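COG0778: Nitroreductase (Streptococcus pneumoniae, PDB 2B67) binds flavin mononucleotide and, as a member of the nitroreductase family, probably catalyses flavin-dependent reduction of its substrates with a nicotinamide cofactor as electron donor. Local coordinates at residues T78-T83 with E177-V182; D129-N134 with R173-L178; A58-L63 with S162-V167. One frame throughout, in Å; residues are numbered along the deposited sequence. Where two conformers were deposited one is given.

Contact 1: residues T78-T83 with E177-V182; sequences TIALFT and ELLITV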
loop_
_atom_site.group_PDB
_atom_site.type_symbol
_atom_site.label_atom_id
_atom_site.label_comp_id
_atom_site.label_asym_id
_atom_site.label_seq_id
_atom_site.Cartn_x
_atom_site.Cartn_y
_atom_site.Cartn_z
ATOM N N THR A 78 4.140 -18.219 -5.645
ATOM C CA THR A 78 4.587 -17.088 -4.843
ATOM C C THR A 78 4.987 -15.971 -5.799
ATOM O O THR A 78 5.661 -16.192 -6.796
ATOM C CB THR A 78 5.774 -17.413 -3.915
ATOM O OG1 THR A 78 5.373 -18.393 -2.956
ATOM C CG2 THR A 78 6.272 -16.117 -3.157
ATOM N N ILE A 79 4.525 -14.771 -5.491
ATOM C CA ILE A 79 4.798 -13.619 -6.322
ATOM C C ILE A 79 5.760 -12.829 -5.507
ATOM O O ILE A 79 5.407 -12.391 -4.405
ATOM C CB ILE A 79 3.519 -12.787 -6.602
ATOM C CG1 ILE A 79 2.547 -13.587 -7.465
ATOM C CG2 ILE A 79 3.895 -11.497 -7.315
ATOM C CD1 ILE A 79 1.099 -13.097 -7.437
ATOM N N ALA A 80 6.988 -12.701 -5.997
ATOM C CA ALA A 80 7.938 -11.794 -5.391
ATOM C C ALA A 80 7.743 -10.396 -5.961
ATOM O O ALA A 80 7.938 -10.189 -7.147
ATOM C CB ALA A 80 9.376 -12.284 -5.627
ATOM N N LEU A 81 7.348 -9.440 -5.118
ATOM C CA LEU A 81 7.144 -8.058 -5.549
ATOM C C LEU A 81 8.446 -7.305 -5.355
ATOM O O LEU A 81 8.949 -7.203 -4.224
ATOM C CB LEU A 81 6.025 -7.372 -4.744
ATOM C CG LEU A 81 5.781 -5.870 -4.942
ATOM C CD1 LEU A 81 5.447 -5.543 -6.414
ATOM C CD2 LEU A 81 4.617 -5.431 -4.078
ATOM N N PHE A 82 8.985 -6.785 -6.459
ATOM C CA PHE A 82 10.227 -5.975 -6.449
ATOM C C PHE A 82 9.872 -4.516 -6.772
ATOM O O PHE A 82 8.852 -4.228 -7.430
ATOM C CB PHE A 82 11.225 -6.450 -7.537
ATOM C CG PHE A 82 11.902 -7.773 -7.234
ATOM C CD1 PHE A 82 11.200 -8.971 -7.354
ATOM C CD2 PHE A 82 13.228 -7.810 -6.807
ATOM C CE1 PHE A 82 11.818 -10.173 -7.072
ATOM C CE2 PHE A 82 13.858 -9.009 -6.538
ATOM C CZ PHE A 82 13.147 -10.201 -6.668
ATOM N N THR A 83 10.723 -3.596 -6.344
ATOM C CA THR A 83 10.580 -2.218 -6.761
ATOM C C THR A 83 11.888 -1.781 -7.419
ATOM O O THR A 83 12.960 -2.316 -7.109
ATOM C CB THR A 83 10.269 -1.303 -5.584
ATOM O OG1 THR A 83 11.220 -1.567 -4.550
ATOM C CG2 THR A 83 8.864 -1.584 -5.033
ATOM N N GLU A 177 10.618 -6.478 -2.121
ATOM C CA GLU A 177 9.867 -5.834 -1.034
ATOM C C GLU A 177 9.087 -6.818 -0.163
ATOM O O GLU A 177 9.055 -6.682 1.069
ATOM C CB GLU A 177 8.905 -4.781 -1.607
ATOM C CG GLU A 177 9.630 -3.620 -2.336
ATOM C CD GLU A 177 10.243 -2.582 -1.400
ATOM O OE1 GLU A 177 10.152 -2.705 -0.158
ATOM O OE2 GLU A 177 10.843 -1.635 -1.915
ATOM N N LEU A 178 8.457 -7.798 -0.816
ATOM C CA LEU A 178 7.432 -8.686 -0.206
ATOM C C LEU A 178 7.361 -9.973 -1.007
ATOM O O LEU A 178 7.550 -9.955 -2.236
ATOM C CB LEU A 178 6.019 -8.044 -0.348
ATOM C CG LEU A 178 5.572 -6.833 0.467
ATOM C CD1 LEU A 178 4.151 -6.384 0.068
ATOM C CD2 LEU A 178 5.655 -7.107 1.992
ATOM N N LEU A 179 7.014 -11.064 -0.329
ATOM C CA LEU A 179 6.607 -12.296 -0.998
ATOM C C LEU A 179 5.112 -12.447 -0.745
ATOM O O LEU A 179 4.661 -12.326 0.387
ATOM C CB LEU A 179 7.362 -13.541 -0.456
ATOM C CG LEU A 179 8.901 -13.514 -0.463
ATOM C CD1 LEU A 179 9.467 -14.879 -0.002
ATOM C CD2 LEU A 179 9.481 -13.123 -1.864
ATOM N N ILE A 180 4.356 -12.709 -1.796
ATOM C CA ILE A 180 2.918 -12.911 -1.697
ATOM C C ILE A 180 2.671 -14.335 -2.109
ATOM O O ILE A 180 2.792 -14.650 -3.307
ATOM C CB ILE A 180 2.107 -12.062 -2.725
ATOM C CG1 ILE A 180 2.701 -10.663 -2.942
ATOM C CG2 ILE A 180 0.621 -12.085 -2.364
ATOM C CD1 ILE A 180 2.223 -9.652 -2.081
ATOM N N THR A 181 2.318 -15.187 -1.155
ATOM C CA THR A 181 1.938 -16.552 -1.504
ATOM C C THR A 181 0.542 -16.574 -2.092
ATOM O O THR A 181 -0.318 -15.794 -1.695
ATOM C CB THR A 181 1.989 -17.482 -0.304
ATOM O OG1 THR A 181 1.215 -16.913 0.767
ATOM C CG2 THR A 181 3.494 -17.702 0.130
ATOM N N VAL A 182 0.321 -17.477 -3.039
ATOM C CA VAL A 182 -0.957 -17.510 -3.762
ATOM C C VAL A 182 -1.475 -18.928 -3.835
ATOM O O VAL A 182 -0.738 -19.849 -4.195
ATOM C CB VAL A 182 -0.840 -16.891 -5.165
ATOM C CG1 VAL A 182 -2.231 -16.806 -5.804
ATOM C CG2 VAL A 182 -0.240 -15.453 -5.054
#

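Contact 2: residues D129-N134 with R173-L178; sequences DYLALN and RFRPEL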
loop_
_atom_site.group_PDB
_atom_site.type_symbol
_atom_site.label_atom_id
_atom_site.label_comp_id
_atom_site.label_asym_id
_atom_site.label_seq_id
_atom_site.Cartn_x
_atom_site.Cartn_y
_atom_site.Cartn_z
ATOM N N ASP A 129 11.721 4.924 1.324
ATOM C CA ASP A 129 10.314 5.131 1.733
ATOM C C ASP A 129 9.359 5.175 0.562
ATOM O O ASP A 129 8.232 4.643 0.634
ATOM C CB ASP A 129 10.141 6.423 2.564
ATOM C CG ASP A 129 10.753 6.318 3.993
ATOM O OD1 ASP A 129 11.260 5.244 4.380
ATOM O OD2 ASP A 129 10.735 7.330 4.731
ATOM N N TYR A 130 9.803 5.827 -0.510
ATOM C CA TYR A 130 9.003 5.993 -1.742
ATOM C C TYR A 130 8.715 4.610 -2.347
ATOM O O TYR A 130 7.575 4.263 -2.652
ATOM C CB TYR A 130 9.789 6.881 -2.702
ATOM C CG TYR A 130 9.157 7.257 -4.002
ATOM C CD1 TYR A 130 8.570 8.517 -4.177
ATOM C CD2 TYR A 130 9.201 6.390 -5.087
ATOM C CE1 TYR A 130 8.018 8.900 -5.431
ATOM C CE2 TYR A 130 8.635 6.741 -6.331
ATOM C CZ TYR A 130 8.083 8.005 -6.515
ATOM O OH TYR A 130 7.526 8.323 -7.775
ATOM N N LEU A 131 9.753 3.803 -2.463
ATOM C CA LEU A 131 9.601 2.467 -3.038
ATOM C C LEU A 131 8.710 1.596 -2.134
ATOM O O LEU A 131 7.827 0.872 -2.603
ATOM C CB LEU A 131 10.972 1.843 -3.233
ATOM C CG LEU A 131 11.929 2.499 -4.258
ATOM C CD1 LEU A 131 13.242 1.700 -4.293
ATOM C CD2 LEU A 131 11.367 2.597 -5.667
ATOM N N ALA A 132 8.935 1.686 -0.818
ATOM C CA ALA A 132 8.191 0.861 0.120
ATOM C C ALA A 132 6.695 1.240 0.091
ATOM O O ALA A 132 5.805 0.366 0.112
ATOM C CB ALA A 132 8.773 0.969 1.547
ATOM N N LEU A 133 6.424 2.541 0.037
ATOM C CA LEU A 133 5.056 3.001 -0.001
ATOM C C LEU A 133 4.341 2.528 -1.249
ATOM O O LEU A 133 3.236 1.981 -1.165
ATOM C CB LEU A 133 4.944 4.527 0.162
ATOM C CG LEU A 133 3.449 4.858 0.385
ATOM C CD1 LEU A 133 3.237 5.750 1.597
ATOM C CD2 LEU A 133 2.886 5.437 -0.884
ATOM N N ASN A 134 4.951 2.753 -2.409
ATOM C CA ASN A 134 4.344 2.349 -3.682
ATOM C C ASN A 134 4.158 0.817 -3.762
ATOM O O ASN A 134 3.226 0.337 -4.371
ATOM C CB ASN A 134 5.169 2.899 -4.870
ATOM C CG ASN A 134 5.004 4.427 -5.039
ATOM O OD1 ASN A 134 3.943 4.891 -5.456
ATOM N ND2 ASN A 134 6.023 5.209 -4.633
ATOM N N ARG A 173 19.277 -3.969 -9.650
ATOM C CA ARG A 173 18.533 -2.717 -9.771
ATOM C C ARG A 173 17.156 -2.862 -9.055
ATOM O O ARG A 173 16.658 -1.924 -8.505
ATOM C CB ARG A 173 18.374 -2.336 -11.260
ATOM C CG ARG A 173 17.378 -1.210 -11.548
ATOM C CD ARG A 173 17.302 -0.934 -13.054
ATOM N NE ARG A 173 16.046 -0.269 -13.418
ATOM C CZ ARG A 173 15.587 -0.139 -14.671
ATOM N NH1 ARG A 173 14.408 0.449 -14.886
ATOM N NH2 ARG A 173 16.281 -0.598 -15.710
ATOM N N PHE A 174 16.578 -4.061 -9.070
ATOM C CA PHE A 174 15.293 -4.349 -8.418
ATOM C C PHE A 174 15.494 -4.931 -7.019
ATOM O O PHE A 174 16.208 -5.933 -6.857
ATOM C CB PHE A 174 14.479 -5.286 -9.321
ATOM C CG PHE A 174 14.102 -4.632 -10.597
ATOM C CD1 PHE A 174 14.935 -4.743 -11.726
ATOM C CD2 PHE A 174 12.963 -3.806 -10.659
ATOM C CE1 PHE A 174 14.602 -4.037 -12.942
ATOM C CE2 PHE A 174 12.626 -3.118 -11.846
ATOM C CZ PHE A 174 13.448 -3.216 -12.986
ATOM N N ARG A 175 14.900 -4.300 -6.001
ATOM C CA ARG A 175 14.998 -4.854 -4.648
ATOM C C ARG A 175 13.694 -5.538 -4.232
ATOM O O ARG A 175 12.590 -5.060 -4.568
ATOM C CB ARG A 175 15.399 -3.801 -3.619
ATOM C CG ARG A 175 14.347 -2.755 -3.412
ATOM C CD ARG A 175 14.639 -1.923 -2.170
ATOM N NE ARG A 175 13.444 -1.229 -1.681
ATOM C CZ ARG A 175 13.469 -0.256 -0.764
ATOM N NH1 ARG A 175 12.340 0.330 -0.370
ATOM N NH2 ARG A 175 14.639 0.180 -0.280
ATOM N N PRO A 176 13.816 -6.679 -3.546
ATOM C CA PRO A 176 12.617 -7.387 -3.141
ATOM C C PRO A 176 11.924 -6.637 -2.008
ATOM O O PRO A 176 12.577 -6.154 -1.075
ATOM C CB PRO A 176 13.137 -8.774 -2.708
ATOM C CG PRO A 176 14.596 -8.573 -2.394
ATOM C CD PRO A 176 15.065 -7.398 -3.202
ATOM N N GLU A 177 10.618 -6.478 -2.121
ATOM C CA GLU A 177 9.867 -5.834 -1.034
ATOM C C GLU A 177 9.087 -6.818 -0.163
ATOM O O GLU A 177 9.055 -6.682 1.069
ATOM C CB GLU A 177 8.905 -4.781 -1.607
ATOM C CG GLU A 177 9.630 -3.620 -2.336
ATOM C CD GLU A 177 10.243 -2.582 -1.400
ATOM O OE1 GLU A 177 10.152 -2.705 -0.158
ATOM O OE2 GLU A 177 10.843 -1.635 -1.915
ATOM N N LEU A 178 8.457 -7.798 -0.816
ATOM C CA LEU A 178 7.432 -8.686 -0.206
ATOM C C LEU A 178 7.361 -9.973 -1.007
ATOM O O LEU A 178 7.550 -9.955 -2.236
ATOM C CB LEU A 178 6.019 -8.044 -0.348
ATOM C CG LEU A 178 5.572 -6.833 0.467
ATOM C CD1 LEU A 178 4.151 -6.384 0.068
ATOM C CD2 LEU A 178 5.655 -7.107 1.992
#

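Contact 3: residues A58-L63 with S162-V167; sequences AELAKL and SKVNEV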
loop_
_atom_site.group_PDB
_atom_site.type_symbol
_atom_site.label_atom_id
_atom_site.label_comp_id
_atom_site.label_asym_id
_atom_site.label_seq_id
_atom_site.Cartn_x
_atom_site.Cartn_y
_atom_site.Cartn_z
ATOM N N ALA A 58 10.919 -23.989 -4.222
ATOM C CA ALA A 58 11.642 -24.686 -3.146
ATOM C C ALA A 58 12.894 -23.915 -2.727
ATOM O O ALA A 58 13.197 -23.844 -1.543
ATOM C CB ALA A 58 12.008 -26.120 -3.562
ATOM N N GLU A 59 13.628 -23.415 -3.726
ATOM C CA GLU A 59 14.784 -22.537 -3.557
ATOM C C GLU A 59 14.387 -21.289 -2.764
ATOM O O GLU A 59 14.971 -20.979 -1.718
ATOM C CB GLU A 59 15.311 -22.092 -4.933
ATOM C CG GLU A 59 16.637 -22.717 -5.410
ATOM C CD GLU A 59 17.536 -21.712 -6.158
ATOM O OE1 GLU A 59 18.606 -21.330 -5.612
ATOM O OE2 GLU A 59 17.168 -21.291 -7.283
ATOM N N LEU A 60 13.375 -20.588 -3.268
ATOM C CA LEU A 60 12.891 -19.351 -2.630
ATOM C C LEU A 60 12.526 -19.579 -1.177
ATOM O O LEU A 60 12.864 -18.776 -0.310
ATOM C CB LEU A 60 11.697 -18.755 -3.417
ATOM C CG LEU A 60 11.076 -17.490 -2.840
ATOM C CD1 LEU A 60 12.123 -16.328 -2.787
ATOM C CD2 LEU A 60 9.824 -17.088 -3.634
ATOM N N ALA A 61 11.842 -20.697 -0.903
ATOM C CA ALA A 61 11.383 -20.999 0.439
ATOM C C ALA A 61 12.518 -21.081 1.462
ATOM O O ALA A 61 12.296 -20.793 2.642
ATOM C CB ALA A 61 10.598 -22.314 0.439
ATOM N N LYS A 62 13.710 -21.485 1.020
ATOM C CA LYS A 62 14.909 -21.547 1.905
ATOM C C LYS A 62 15.312 -20.190 2.435
ATOM O O LYS A 62 16.083 -20.119 3.422
ATOM C CB LYS A 62 16.104 -22.149 1.170
ATOM C CG LYS A 62 15.905 -23.589 0.762
ATOM C CD LYS A 62 17.141 -24.079 0.033
ATOM C CE LYS A 62 16.895 -25.465 -0.505
ATOM N NZ LYS A 62 17.938 -25.777 -1.528
ATOM N N LEU A 63 14.783 -19.121 1.803
ATOM C CA LEU A 63 15.036 -17.725 2.233
ATOM C C LEU A 63 14.018 -17.173 3.241
ATOM O O LEU A 63 14.161 -16.059 3.777
ATOM C CB LEU A 63 15.074 -16.812 1.017
ATOM C CG LEU A 63 16.047 -17.167 -0.098
ATOM C CD1 LEU A 63 16.008 -16.029 -1.067
ATOM C CD2 LEU A 63 17.495 -17.446 0.419
ATOM N N SER A 162 18.424 -10.244 1.030
ATOM C CA SER A 162 19.759 -10.173 0.415
ATOM C C SER A 162 20.043 -11.320 -0.564
ATOM O O SER A 162 20.981 -11.253 -1.377
ATOM C CB SER A 162 20.839 -10.156 1.511
ATOM O OG SER A 162 20.994 -11.429 2.139
ATOM N N LYS A 163 19.256 -12.385 -0.524
ATOM C CA LYS A 163 19.560 -13.493 -1.460
ATOM C C LYS A 163 18.535 -13.649 -2.572
ATOM O O LYS A 163 18.706 -14.502 -3.469
ATOM C CB LYS A 163 19.722 -14.838 -0.709
ATOM C CG LYS A 163 20.942 -14.897 0.217
ATOM C CD LYS A 163 21.016 -16.237 0.968
ATOM C CE LYS A 163 22.309 -16.322 1.811
ATOM N NZ LYS A 163 22.259 -17.514 2.740
ATOM N N VAL A 164 17.465 -12.860 -2.500
ATOM C CA VAL A 164 16.317 -13.076 -3.381
ATOM C C VAL A 164 16.666 -12.830 -4.849
ATOM O O VAL A 164 16.232 -13.602 -5.721
ATOM C CB VAL A 164 15.032 -12.240 -2.997
ATOM C CG1 VAL A 164 13.936 -12.507 -4.019
ATOM C CG2 VAL A 164 14.478 -12.643 -1.622
ATOM N N ASN A 165 17.439 -11.774 -5.124
ATOM C CA ASN A 165 17.801 -11.451 -6.515
ATOM C C ASN A 165 18.568 -12.593 -7.135
ATOM O O ASN A 165 18.326 -12.948 -8.275
ATOM C CB ASN A 165 18.661 -10.186 -6.610
ATOM C CG ASN A 165 17.852 -8.914 -6.455
ATOM O OD1 ASN A 165 17.493 -8.256 -7.443
ATOM N ND2 ASN A 165 17.593 -8.545 -5.219
ATOM N N GLU A 166 19.513 -13.135 -6.377
ATOM C CA GLU A 166 20.357 -14.244 -6.809
ATOM C C GLU A 166 19.521 -15.500 -7.081
ATOM O O GLU A 166 19.537 -16.031 -8.183
ATOM C CB GLU A 166 21.409 -14.482 -5.720
ATOM C CG GLU A 166 22.321 -15.664 -5.895
ATOM C CD GLU A 166 23.498 -15.610 -4.930
ATOM O OE1 GLU A 166 24.653 -15.759 -5.421
ATOM O OE2 GLU A 166 23.286 -15.390 -3.691
ATOM N N VAL A 167 18.744 -15.936 -6.089
ATOM C CA VAL A 167 17.849 -17.083 -6.222
ATOM C C VAL A 167 16.846 -16.965 -7.388
ATOM O O VAL A 167 16.632 -17.921 -8.124
ATOM C CB VAL A 167 17.127 -17.351 -4.879
ATOM C CG1 VAL A 167 16.060 -18.409 -5.000
ATOM C CG2 VAL A 167 18.149 -17.751 -3.802
#

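Contact 1: residues T78-T83 with E177-V182
The two central strands of the antiparallel sheet in the nitroreductase alpha-beta fold meet here, residues 78-83 against 177-182, and the pairing is interrupted by a classic beta bulge. Ile-79 and Ile-180 form a hydrogen-bonded pair: Ile-79 N reaches Ile-180 O at 2.8 Å, and the return bond from Ile-180 N to Ile-79 O is equally short. Leu-81 N donates to Leu-178 O. At the bulge Glu-177 and Leu-178 both face Leu-81. Its O takes a short bond from Glu-177 N (2.8 Å), whereas the one from Leu-178 N is weak at 3.5 Å, which marks the extra residue in strand 174-183.

The two faces of the sheet carry different packing. On the face of Ile-79, Leu-81, Leu-178 and Ile-180, the CD1 methyl of Ile-79 meets CG2 of Val-182 at 3.6 Å. Here lies also the flavin side of the sheet: Leu-178 comes close to bound FMN and packs on Leu-133 of the second subunit. On the other face Ala-80 CB touches Leu-179 CD2 at 3.9 Å. Beside it Thr-78 and Thr-181 run alongside each other, and the OG1 of Thr-78 lies against the CG2 methyl of Thr-181.

At the bulge the contact turns polar. The Glu-177 chain bends at chi2 (-78°) and lies across the Thr-83 side chain, its CG lying against the Thr-83 methyl, while its carboxylate also takes a salt bridge from Arg-175. With chi1 at 50°, Thr-83 sets its hydroxyl between its backbone N and carbonyl carbon, and OG1 donates to the anti lone pair of Glu-177 OE2 at 2.7 Å.

Contact 2: residues D129-N134 with R173-L178
Leu-131 and Ala-132 of the long helix 124-148 pack on Arg-175 and Glu-177 at the start of strand 174-183, a helix-on-sheet contact of the nitroreductase fold near the subunit interface. The segment axes make an angle of 45° and approach to 9.6 Å, and long side chains from the strand bridge that gap.

Arg-175 does most of the reaching. Its CG sits between the backbone N and the carbonyl carbon (chi1 67°), and from there the chain runs extended to NE, which carries the guanidinium to the helix. Leu-131 lies over one face of this group: its CD1 is 3.9 Å from Arg-175 NE, offset toward the rim, and its CB is 3.5 Å from Arg-175 NH1. The backbone N of Ala-132 stands at the guanidinium edge, but no hydrogen bond joins the two segments.

What fixes the arginine is a salt bridge within its own strand. Two nitrogens grip one oxygen side-on, NE at 2.6 Å and NH1 at 2.9 Å from Glu-177 OE2, and the oxygen lies close to the guanidinium plane. The carboxylate is turned differently to each: NH1 meets the syn lone pair of OE2, while NE arrives from above the carboxylate plane. NH1 also donates to Ser-128 O, a direct polar tie between the strand and the helix. Asp-129 of the second subunit lies at long, weak ion-pair distance from Arg-175, and Ala-132 packs on its counterpart there.

Other faces of the helix turn to the flavin region: Leu-133 touches FMN and Tyr-130 OH hydrogen-bonds His-43 of the pocket. The Asn-134 side chain turns back over the Tyr-130 ring, and its ND2 donates to Tyr-130 O at 2.7 Å.

Contact 3: residues A58-L63 with S162-V167
Apolar contacts dominate where Leu-63 of segment 58-63 meets helix 161-168 beside the sheet. The two methyls of Leu-63 divide the work. CD1 packs against Val-164 CG2 at 3.8 Å and against Val-167 CG2 at 3.9 Å, whereas CD2 rests on Lys-163 CB at 3.6 Å and on Lys-163 CD. Leu-60 adds a looser touch, its CD1 lying 4.4 Å from Val-164 CG1, and its other neighbours include Leu-179 and Thr-78 of the sheet. Val-167 holds CG1 anti to its backbone N (chi1 173°), which turns this methyl to Glu-59 and leaves CG2 for Leu-63.

The charged residues contribute carbon atoms. Glu-59 and Val-167 lie antiparallel alongside one another, with Glu-59 CB 3.8 Å from Val-167 CG1; the carboxylate lies beside Val-167 in one of two modelled conformers, so its place is doubtful. Lys-163 offers its aliphatic part to Leu-63 while its ammonium end is directed off the contact.

No hydrogen bond or salt bridge joins these segments, although the backbone of Leu-63 bonds that of Asp-160 nearby. Cohesion between them therefore rests on apolar packing of methyl and methylene groups, with the charged Glu-59 and Lys-163 at its exposed side.

In the fold
Contacts 1 and 2 are buried and share Glu-177 and Leu-178 on strand 174-183, whereas contact 3 lies partly exposed at the periphery, about 17 Å from the chain centre to its own centre. Contact 1 joins two strands through backbone hydrogen bonds; contact 2 sets a helix against the same strand around the Arg-175 to Glu-177 salt bridge; contact 3 joins two helical segments by apolar packing alone. In contact 3 Leu-60 packs on Thr-78 and Val-164 on Phe-82, whereas helix 124-148 of contact 2 meets the other face through Ala-139 on Leu-178, so the two lie against different faces of the sheet.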